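Side-chain contacts in BIFUNCTIONAL PROTEIN Proline utilization A (PutA) (Corynebacterium freiburgense, PDB 5UX5), which catalyses the two-step oxidation of proline to glutamate, with FAD serving its proline dehydrogenase half and NAD its aldehyde dehydrogenase half: residues Gly603-Ser608 and Ala613-Lys618; Ala607-Gly612 and Asp642-Met647. All coordinates share one frame; numbering follows the deposited sequence.

Contact 1: Gly603-Ser608 and Ala613-Lys618; sequences GGVFAS and AKAILK. With NAD (nicotinamide-adenine-dinucleotide), chain F.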
ATOM      1  N   GLY A 603      16.424   5.761   9.821  1.00 27.00           N
ATOM      2  CA  GLY A 603      16.498   6.628   8.663  1.00 21.51           C
ATOM      3  C   GLY A 603      17.348   7.840   8.938  1.00 25.20           C
ATOM      4  O   GLY A 603      18.161   8.235   8.111  1.00 24.36           O
ATOM      5  N   GLY A 604      17.198   8.417  10.125  1.00 32.68           N
ATOM      6  CA  GLY A 604      18.033   9.544  10.508  1.00 34.89           C
ATOM      7  C   GLY A 604      19.486   9.178  10.715  1.00 33.41           C
ATOM      8  O   GLY A 604      20.378   9.961  10.389  1.00 37.64           O
ATOM      9  N   VAL A 605      19.743   8.008  11.305  1.00 29.78           N
ATOM     10  CA  VAL A 605      21.111   7.526  11.440  1.00 29.64           C
ATOM     11  C   VAL A 605      21.744   7.312  10.058  1.00 34.03           C
ATOM     12  O   VAL A 605      22.861   7.777   9.790  1.00 32.54           O
ATOM     13  CB  VAL A 605      21.135   6.261  12.326  1.00 27.32           C
ATOM     14  CG1 VAL A 605      22.475   5.535  12.289  1.00 24.91           C
ATOM     15  CG2 VAL A 605      20.843   6.666  13.762  1.00 24.97           C
ATOM     16  N   PHE A 606      21.040   6.634   9.150  1.00 29.95           N
ATOM     17  CA  PHE A 606      21.604   6.427   7.818  1.00 28.57           C
ATOM     18  C   PHE A 606      21.850   7.756   7.085  1.00 35.21           C
ATOM     19  O   PHE A 606      22.861   7.911   6.383  1.00 27.98           O
ATOM     20  CB  PHE A 606      20.705   5.501   7.012  1.00 24.58           C
ATOM     21  CG  PHE A 606      20.711   4.070   7.502  1.00 28.11           C
ATOM     22  CD1 PHE A 606      21.845   3.525   8.084  1.00 28.96           C
ATOM     23  CD2 PHE A 606      19.575   3.287   7.414  1.00 22.42           C
ATOM     24  CE1 PHE A 606      21.853   2.216   8.551  1.00 26.32           C
ATOM     25  CE2 PHE A 606      19.573   1.982   7.893  1.00 26.45           C
ATOM     26  CZ  PHE A 606      20.707   1.445   8.456  1.00 28.81           C
ATOM     27  N   ALA A 607      20.950   8.737   7.253  1.00 29.75           N
ATOM     28  CA  ALA A 607      21.117  10.014   6.566  1.00 24.96           C
ATOM     29  C   ALA A 607      22.345  10.767   7.071  1.00 32.15           C
ATOM     30  O   ALA A 607      23.089  11.365   6.277  1.00 25.69           O
ATOM     31  CB  ALA A 607      19.859  10.870   6.729  1.00 20.79           C
ATOM     32  N   SER A 608      22.580  10.723   8.385  1.00 29.20           N
ATOM     33  CA  SER A 608      23.757  11.349   8.972  1.00 22.68           C
ATOM     34  C   SER A 608      25.030  10.692   8.466  1.00 31.06           C
ATOM     35  O   SER A 608      25.994  11.382   8.102  1.00 36.37           O
ATOM     36  CB  SER A 608      23.698  11.254  10.500  1.00 23.03           C
ATOM     37  OG  SER A 608      22.558  11.899  11.035  1.00 35.88           O
ATOM     38  N   ALA A 613      28.582  12.549   8.797  1.00 30.03           N
ATOM     39  CA  ALA A 613      28.593  12.821  10.226  1.00 31.92           C
ATOM     40  C   ALA A 613      28.592  11.529  11.035  1.00 32.78           C
ATOM     41  O   ALA A 613      28.320  10.442  10.519  1.00 41.91           O
ATOM     42  CB  ALA A 613      27.387  13.675  10.609  1.00 30.96           C
ATOM     43  N   LYS A 614      28.951  11.663  12.309  1.00 35.48           N
ATOM     44  CA  LYS A 614      28.640  10.653  13.320  1.00 38.14           C
ATOM     45  C   LYS A 614      27.203  10.855  13.810  1.00 32.01           C
ATOM     46  O   LYS A 614      26.633  11.947  13.692  1.00 28.92           O
ATOM     47  CB  LYS A 614      29.627  10.725  14.502  1.00 31.07           C
ATOM     48  CG  LYS A 614      30.977  10.018  14.241  1.00 40.33           C
ATOM     49  CD  LYS A 614      31.914  10.722  13.249  1.00 40.42           C
ATOM     50  CE  LYS A 614      32.849  11.707  13.957  1.00 47.90           C
ATOM     51  NZ  LYS A 614      33.254  12.891  13.132  1.00 47.27           N
ATOM     52  N   ALA A 615      26.580   9.785  14.294  1.00 30.39           N
ATOM     53  CA  ALA A 615      25.195   9.899  14.743  1.00 28.90           C
ATOM     54  C   ALA A 615      25.012   9.337  16.140  1.00 35.83           C
ATOM     55  O   ALA A 615      25.521   8.254  16.465  1.00 42.85           O
ATOM     56  CB  ALA A 615      24.236   9.200  13.794  1.00 29.30           C
ATOM     57  N   ILE A 616      24.237  10.062  16.947  1.00 32.73           N
ATOM     58  CA  ILE A 616      23.704   9.558  18.207  1.00 34.14           C
ATOM     59  C   ILE A 616      22.223   9.276  18.013  1.00 39.79           C
ATOM     60  O   ILE A 616      21.457  10.162  17.607  1.00 47.98           O
ATOM     61  CB  ILE A 616      23.931  10.533  19.367  1.00 31.77           C
ATOM     62  CG1 ILE A 616      25.386  10.482  19.820  1.00 32.52           C
ATOM     63  CG2 ILE A 616      23.037  10.179  20.502  1.00 40.39           C
ATOM     64  CD1 ILE A 616      25.752  11.543  20.824  1.00 31.00           C
ATOM     65  N   LEU A 617      21.834   8.031  18.259  1.00 30.51           N
ATOM     66  CA  LEU A 617      20.440   7.624  18.257  1.00 33.86           C
ATOM     67  C   LEU A 617      19.920   7.659  19.687  1.00 42.67           C
ATOM     68  O   LEU A 617      20.421   6.927  20.558  1.00 37.35           O
ATOM     69  CB  LEU A 617      20.279   6.225  17.656  1.00 33.58           C
ATOM     70  CG  LEU A 617      18.910   5.529  17.818  1.00 34.32           C
ATOM     71  CD1 LEU A 617      17.770   6.399  17.330  1.00 31.62           C
ATOM     72  CD2 LEU A 617      18.896   4.199  17.064  1.00 27.54           C
ATOM     73  N   LYS A 618      18.916   8.500  19.922  1.00 39.62           N
ATOM     74  CA  LYS A 618      18.217   8.532  21.206  1.00 42.56           C
ATOM     75  C   LYS A 618      16.763   8.121  20.967  1.00 36.76           C
ATOM     76  O   LYS A 618      15.928   8.956  20.580  1.00 39.84           O
ATOM     77  CB  LYS A 618      18.333   9.927  21.837  1.00 39.91           C
ATOM     78  CG  LYS A 618      17.885  10.013  23.291  1.00 40.59           C
ATOM     79  CD  LYS A 618      16.459  10.431  23.327  1.00 42.13           C
ATOM     80  CE  LYS A 618      15.726   9.827  24.444  1.00 43.80           C
ATOM     81  NZ  LYS A 618      14.317   9.869  24.013  1.00 49.88           N
TER
HETATM   82  PA  NAD F2002       7.917  13.594  21.872  1.00 46.97           P
HETATM   83  O1A NAD F2002       7.717  14.733  20.812  1.00 44.87           O
HETATM   84  O2A NAD F2002       7.626  14.145  23.307  1.00 49.98           O
HETATM   85  O5B NAD F2002       9.410  13.103  21.859  1.00 47.22           O
HETATM   86  C5B NAD F2002       9.979  12.380  20.795  1.00 41.56           C
HETATM   87  C4B NAD F2002      11.448  12.080  21.092  1.00 42.18           C
HETATM   88  O4B NAD F2002      12.140  13.161  21.725  1.00 34.01           O
HETATM   89  C3B NAD F2002      11.601  10.856  21.942  1.00 41.69           C
HETATM   90  O3B NAD F2002      12.782  10.188  21.668  1.00 42.84           O
HETATM   91  C2B NAD F2002      11.595  11.516  23.262  1.00 41.89           C
HETATM   92  O2B NAD F2002      11.956  10.699  24.320  1.00 38.11           O
HETATM   93  C1B NAD F2002      12.494  12.682  23.010  1.00 35.95           C
HETATM   94  N9A NAD F2002      12.372  13.714  24.033  1.00 41.27           N
HETATM   95  C8A NAD F2002      11.245  14.454  24.341  1.00 39.39           C
HETATM   96  N7A NAD F2002      11.521  15.307  25.349  1.00 43.63           N
HETATM   97  C5A NAD F2002      12.859  15.159  25.745  1.00 43.93           C
HETATM   98  C6A NAD F2002      13.681  15.761  26.693  1.00 43.94           C
HETATM   99  N6A NAD F2002      13.208  16.791  27.584  1.00 40.78           N
HETATM  100  N1A NAD F2002      14.963  15.370  26.798  1.00 46.59           N
HETATM  101  C2A NAD F2002      15.481  14.398  26.004  1.00 46.85           C
HETATM  102  N3A NAD F2002      14.709  13.791  25.061  1.00 46.35           N
HETATM  103  C4A NAD F2002      13.415  14.145  24.910  1.00 44.70           C
HETATM  104  O3  NAD F2002       6.964  12.395  21.409  1.00 65.37           O
HETATM  105  PN  NAD F2002       6.095  11.380  22.307  1.00 79.15           P
HETATM  106  O1N NAD F2002       6.070  11.701  23.787  1.00 79.07           O
HETATM  107  O2N NAD F2002       6.774  10.043  22.257  1.00 74.70           O
HETATM  108  O5D NAD F2002       4.622  11.390  21.659  1.00 77.41           O
HETATM  109  C5D NAD F2002       3.932  12.631  21.622  1.00 74.56           C
HETATM  110  C4D NAD F2002       2.985  12.866  20.441  1.00 71.63           C
HETATM  111  O4D NAD F2002       3.586  12.891  19.168  1.00 66.09           O
HETATM  112  C3D NAD F2002       1.862  11.908  20.251  1.00 72.15           C
HETATM  113  O3D NAD F2002       0.929  11.896  21.269  1.00 67.79           O
HETATM  114  C2D NAD F2002       1.288  12.522  19.036  1.00 71.17           C
HETATM  115  O2D NAD F2002       0.291  13.410  19.397  1.00 64.90           O
HETATM  116  C1D NAD F2002       2.472  13.159  18.344  1.00 66.83           C
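V605 and S608 on one turn of helix 599-611 rest on A615 and L617, and the pairing is a worked example of how a beta-alpha-beta crossover closes in the Rossmann-type NAD-binding fold of aldehyde dehydrogenases. Within the unit formed by strand 580-591, helix 599-611 and strand 614-618, the helix runs back almost antiparallel (167°) over the strand it leads into, with the two short axes 7.7 Å apart. At the S608 end the facing groups are small: S608 CB meets A615 CB at 3.9 Å. One methyl of V605, CG2, bridges two strand residues: it stands 4.2 Å from A615 CB and 4.0 Å from L617 CB, with the valine and leucine side chains crossing at about a right angle.

The polar end of S608 is kept out of this apolar layer. Its OG lies anti to the carbonyl carbon (chi1 -60°) and folds back along its own helix to donate to G604 O at 3.0 Å, which satisfies the buried hydroxyl. S608 N reaches that same oxygen from the opposite face of the carbonyl plane, so G604 O has two donors. Where the helix gives way to the strand, A613 N donates to S608 O at 2.9 Å, the outer bond of the Schellman motif that ends the helix.

Farther out, V588 of the neighbouring parallel strand touches both S608 and A613, while F606 turns away toward helices 517-533 and 550-574. I616, facing away from the helix, meets L587 and V589. The strand ends in the cofactor pocket, where E651 also hydrogen-bonds NAD. Here the K618 chain, bent at chi2 and chi3, brings NZ to the adenosine ribose, donating to NAD O3B at 2.8 Å.

Contact 2: Ala607-Gly612 and Asp642-Met647; sequences ASLAAG and DLVQLM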
ATOM      1  N   ALA A 607      20.950   8.737   7.253  1.00 29.75           N
ATOM      2  CA  ALA A 607      21.117  10.014   6.566  1.00 24.96           C
ATOM      3  C   ALA A 607      22.345  10.767   7.071  1.00 32.15           C
ATOM      4  O   ALA A 607      23.089  11.365   6.277  1.00 25.69           O
ATOM      5  CB  ALA A 607      19.859  10.870   6.729  1.00 20.79           C
ATOM      6  N   SER A 608      22.580  10.723   8.385  1.00 29.20           N
ATOM      7  CA  SER A 608      23.757  11.349   8.972  1.00 22.68           C
ATOM      8  C   SER A 608      25.030  10.692   8.466  1.00 31.06           C
ATOM      9  O   SER A 608      25.994  11.382   8.102  1.00 36.37           O
ATOM     10  CB  SER A 608      23.698  11.254  10.500  1.00 23.03           C
ATOM     11  OG  SER A 608      22.558  11.899  11.035  1.00 35.88           O
ATOM     12  N   LEU A 609      25.068   9.351   8.487  1.00 28.01           N
ATOM     13  CA  LEU A 609      26.247   8.642   8.004  1.00 28.91           C
ATOM     14  C   LEU A 609      26.512   8.959   6.540  1.00 27.15           C
ATOM     15  O   LEU A 609      27.642   9.282   6.167  1.00 36.45           O
ATOM     16  CB  LEU A 609      26.108   7.135   8.202  1.00 24.33           C
ATOM     17  CG  LEU A 609      26.087   6.515   9.590  1.00 30.52           C
ATOM     18  CD1 LEU A 609      26.237   5.032   9.396  1.00 31.06           C
ATOM     19  CD2 LEU A 609      27.224   7.041  10.431  1.00 34.94           C
ATOM     20  N   ALA A 610      25.483   8.872   5.697  1.00 22.46           N
ATOM     21  CA  ALA A 610      25.647   9.220   4.291  1.00 32.96           C
ATOM     22  C   ALA A 610      26.206  10.639   4.106  1.00 37.84           C
ATOM     23  O   ALA A 610      27.012  10.889   3.203  1.00 32.86           O
ATOM     24  CB  ALA A 610      24.308   9.074   3.580  1.00 24.74           C
ATOM     25  N   ALA A 611      25.794  11.583   4.947  1.00 34.24           N
ATOM     26  CA  ALA A 611      26.287  12.941   4.794  1.00 24.49           C
ATOM     27  C   ALA A 611      27.741  13.048   5.205  1.00 31.89           C
ATOM     28  O   ALA A 611      28.459  13.929   4.719  1.00 34.85           O
ATOM     29  CB  ALA A 611      25.431  13.907   5.605  1.00 21.63           C
ATOM     30  N   GLY A 612      28.199  12.168   6.089  1.00 32.06           N
ATOM     31  CA  GLY A 612      29.553  12.295   6.589  1.00 23.99           C
ATOM     32  C   GLY A 612      29.690  12.557   8.073  1.00 28.00           C
ATOM     33  O   GLY A 612      30.800  12.776   8.567  1.00 37.53           O
ATOM     34  N   ASP A 642      32.503   3.871  17.151  1.00 49.23           N
ATOM     35  CA  ASP A 642      33.144   5.099  16.687  1.00 44.57           C
ATOM     36  C   ASP A 642      32.346   5.810  15.605  1.00 46.93           C
ATOM     37  O   ASP A 642      32.773   6.866  15.125  1.00 55.54           O
ATOM     38  CB  ASP A 642      34.550   4.794  16.176  1.00 54.19           C
ATOM     39  CG  ASP A 642      34.589   3.579  15.257  1.00 70.26           C
ATOM     40  OD1 ASP A 642      33.551   2.886  15.129  1.00 69.51           O
ATOM     41  OD2 ASP A 642      35.669   3.314  14.675  1.00 76.81           O
ATOM     42  N   LEU A 643      31.199   5.273  15.220  1.00 44.21           N
ATOM     43  CA  LEU A 643      30.405   5.822  14.133  1.00 40.72           C
ATOM     44  C   LEU A 643      29.001   6.190  14.564  1.00 38.83           C
ATOM     45  O   LEU A 643      28.522   7.288  14.271  1.00 35.19           O
ATOM     46  CB  LEU A 643      30.313   4.798  13.004  1.00 45.17           C
ATOM     47  CG  LEU A 643      31.048   5.065  11.705  1.00 48.73           C
ATOM     48  CD1 LEU A 643      30.548   4.007  10.775  1.00 49.33           C
ATOM     49  CD2 LEU A 643      30.727   6.447  11.185  1.00 46.51           C
ATOM     50  N   VAL A 644      28.314   5.264  15.214  1.00 41.93           N
ATOM     51  CA  VAL A 644      26.959   5.440  15.699  1.00 36.49           C
ATOM     52  C   VAL A 644      26.916   5.019  17.152  1.00 39.95           C
ATOM     53  O   VAL A 644      27.497   3.996  17.521  1.00 45.84           O
ATOM     54  CB  VAL A 644      25.970   4.613  14.868  1.00 34.44           C
ATOM     55  CG1 VAL A 644      24.652   4.504  15.599  1.00 31.58           C
ATOM     56  CG2 VAL A 644      25.814   5.262  13.501  1.00 33.02           C
ATOM     57  N   GLN A 645      26.245   5.812  17.978  1.00 41.46           N
ATOM     58  CA  GLN A 645      26.173   5.560  19.408  1.00 35.84           C
ATOM     59  C   GLN A 645      24.716   5.654  19.855  1.00 35.74           C
ATOM     60  O   GLN A 645      24.020   6.612  19.506  1.00 30.09           O
ATOM     61  CB  GLN A 645      27.077   6.544  20.143  1.00 40.75           C
ATOM     62  CG  GLN A 645      27.446   6.139  21.540  1.00 51.00           C
ATOM     63  CD  GLN A 645      28.412   4.982  21.594  1.00 58.77           C
ATOM     64  OE1 GLN A 645      27.994   3.820  21.603  1.00 61.63           O
ATOM     65  NE2 GLN A 645      29.702   5.284  21.660  1.00 34.99           N
ATOM     66  N   LEU A 646      24.239   4.619  20.547  1.00 36.94           N
ATOM     67  CA  LEU A 646      22.858   4.525  21.017  1.00 31.83           C
ATOM     68  C   LEU A 646      22.827   4.978  22.466  1.00 42.41           C
ATOM     69  O   LEU A 646      23.507   4.385  23.308  1.00 42.34           O
ATOM     70  CB  LEU A 646      22.351   3.089  20.901  1.00 32.98           C
ATOM     71  CG  LEU A 646      20.936   2.649  21.309  1.00 32.30           C
ATOM     72  CD1 LEU A 646      19.854   3.375  20.578  1.00 31.04           C
ATOM     73  CD2 LEU A 646      20.801   1.172  21.042  1.00 35.38           C
ATOM     74  N   MET A 647      22.074   6.038  22.757  1.00 41.62           N
ATOM     75  CA  MET A 647      22.088   6.658  24.080  1.00 38.49           C
ATOM     76  C   MET A 647      20.663   6.735  24.622  1.00 40.96           C
ATOM     77  O   MET A 647      19.880   7.598  24.204  1.00 36.45           O
ATOM     78  CB  MET A 647      22.726   8.055  24.050  1.00 35.78           C
ATOM     79  CG  MET A 647      24.195   8.133  23.641  1.00 45.08           C
ATOM     80  SD  MET A 647      24.970   9.785  23.920  1.00 57.30           S
ATOM     81  CE  MET A 647      24.839   9.990  25.708  1.00 35.12           C
TER
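L609 O, the carbonyl oxygen of the residue whose side chain meets L643 and V644, accepts G612 N at 2.9 Å. With the outer bond from A613 N to S608 O and the positive phi of G612 (117°), this makes a Schellman motif, which ends helix 599-611, one of the helices packed on the parallel strands of the Rossmann-type NAD-binding domain. G612 N also sends a weak side branch to S608 O at 3.1 Å, so that oxygen has two donors, one of them weak.

With its backbone held in that last turn, L609 points its side chain at the start of strand 644-646. CG lies anti to the carbonyl carbon (chi1 -67°), and the branch that leads is CD2. That methyl meets L643 CD2 end to end at 3.6 Å, the two leucines approaching at a slant. It also lies 3.8 Å from V644 CG2, but here the side chains cross at about a right angle, and the valine methyl sits over the branched end of the leucine. The contact is wholly apolar, with no hydrogen bond between the segments.

Other parts of the fold surround the strand. L643 also touches L515, and Q645 and M647 reach helix 499-511. V644 O is hydrogen-bonded by R635 NH2 from helix 624-636, so the residue that meets L609 through its side chain is also tied through its backbone. V644 CG2 lies end-on to the CB-CG bond of L609, 4.1 Å from both L609 CG and L609 CD1.

In the fold
The two contacts illustrate how one helix can serve two adjacent strands. Their centres lie 4 Å apart, and both draw on helix 599-611, sharing A607 and S608. Along the chain the helix comes first, then strand 614-618 of contact 1, then helix 624-636, and finally strand 644-646 of contact 2. The strands are parallel neighbours in one sheet of the aldehyde dehydrogenase region, paired by a ladder of backbone hydrogen bonds in which A615 and L617 alternate with L643, Q645 and M647. V605 CG1 packs on V644 CG2 (3.6 Å), making the two apolar layers continuous beneath the helix. Contact 1 alone carries a residue of the NAD pocket, K618.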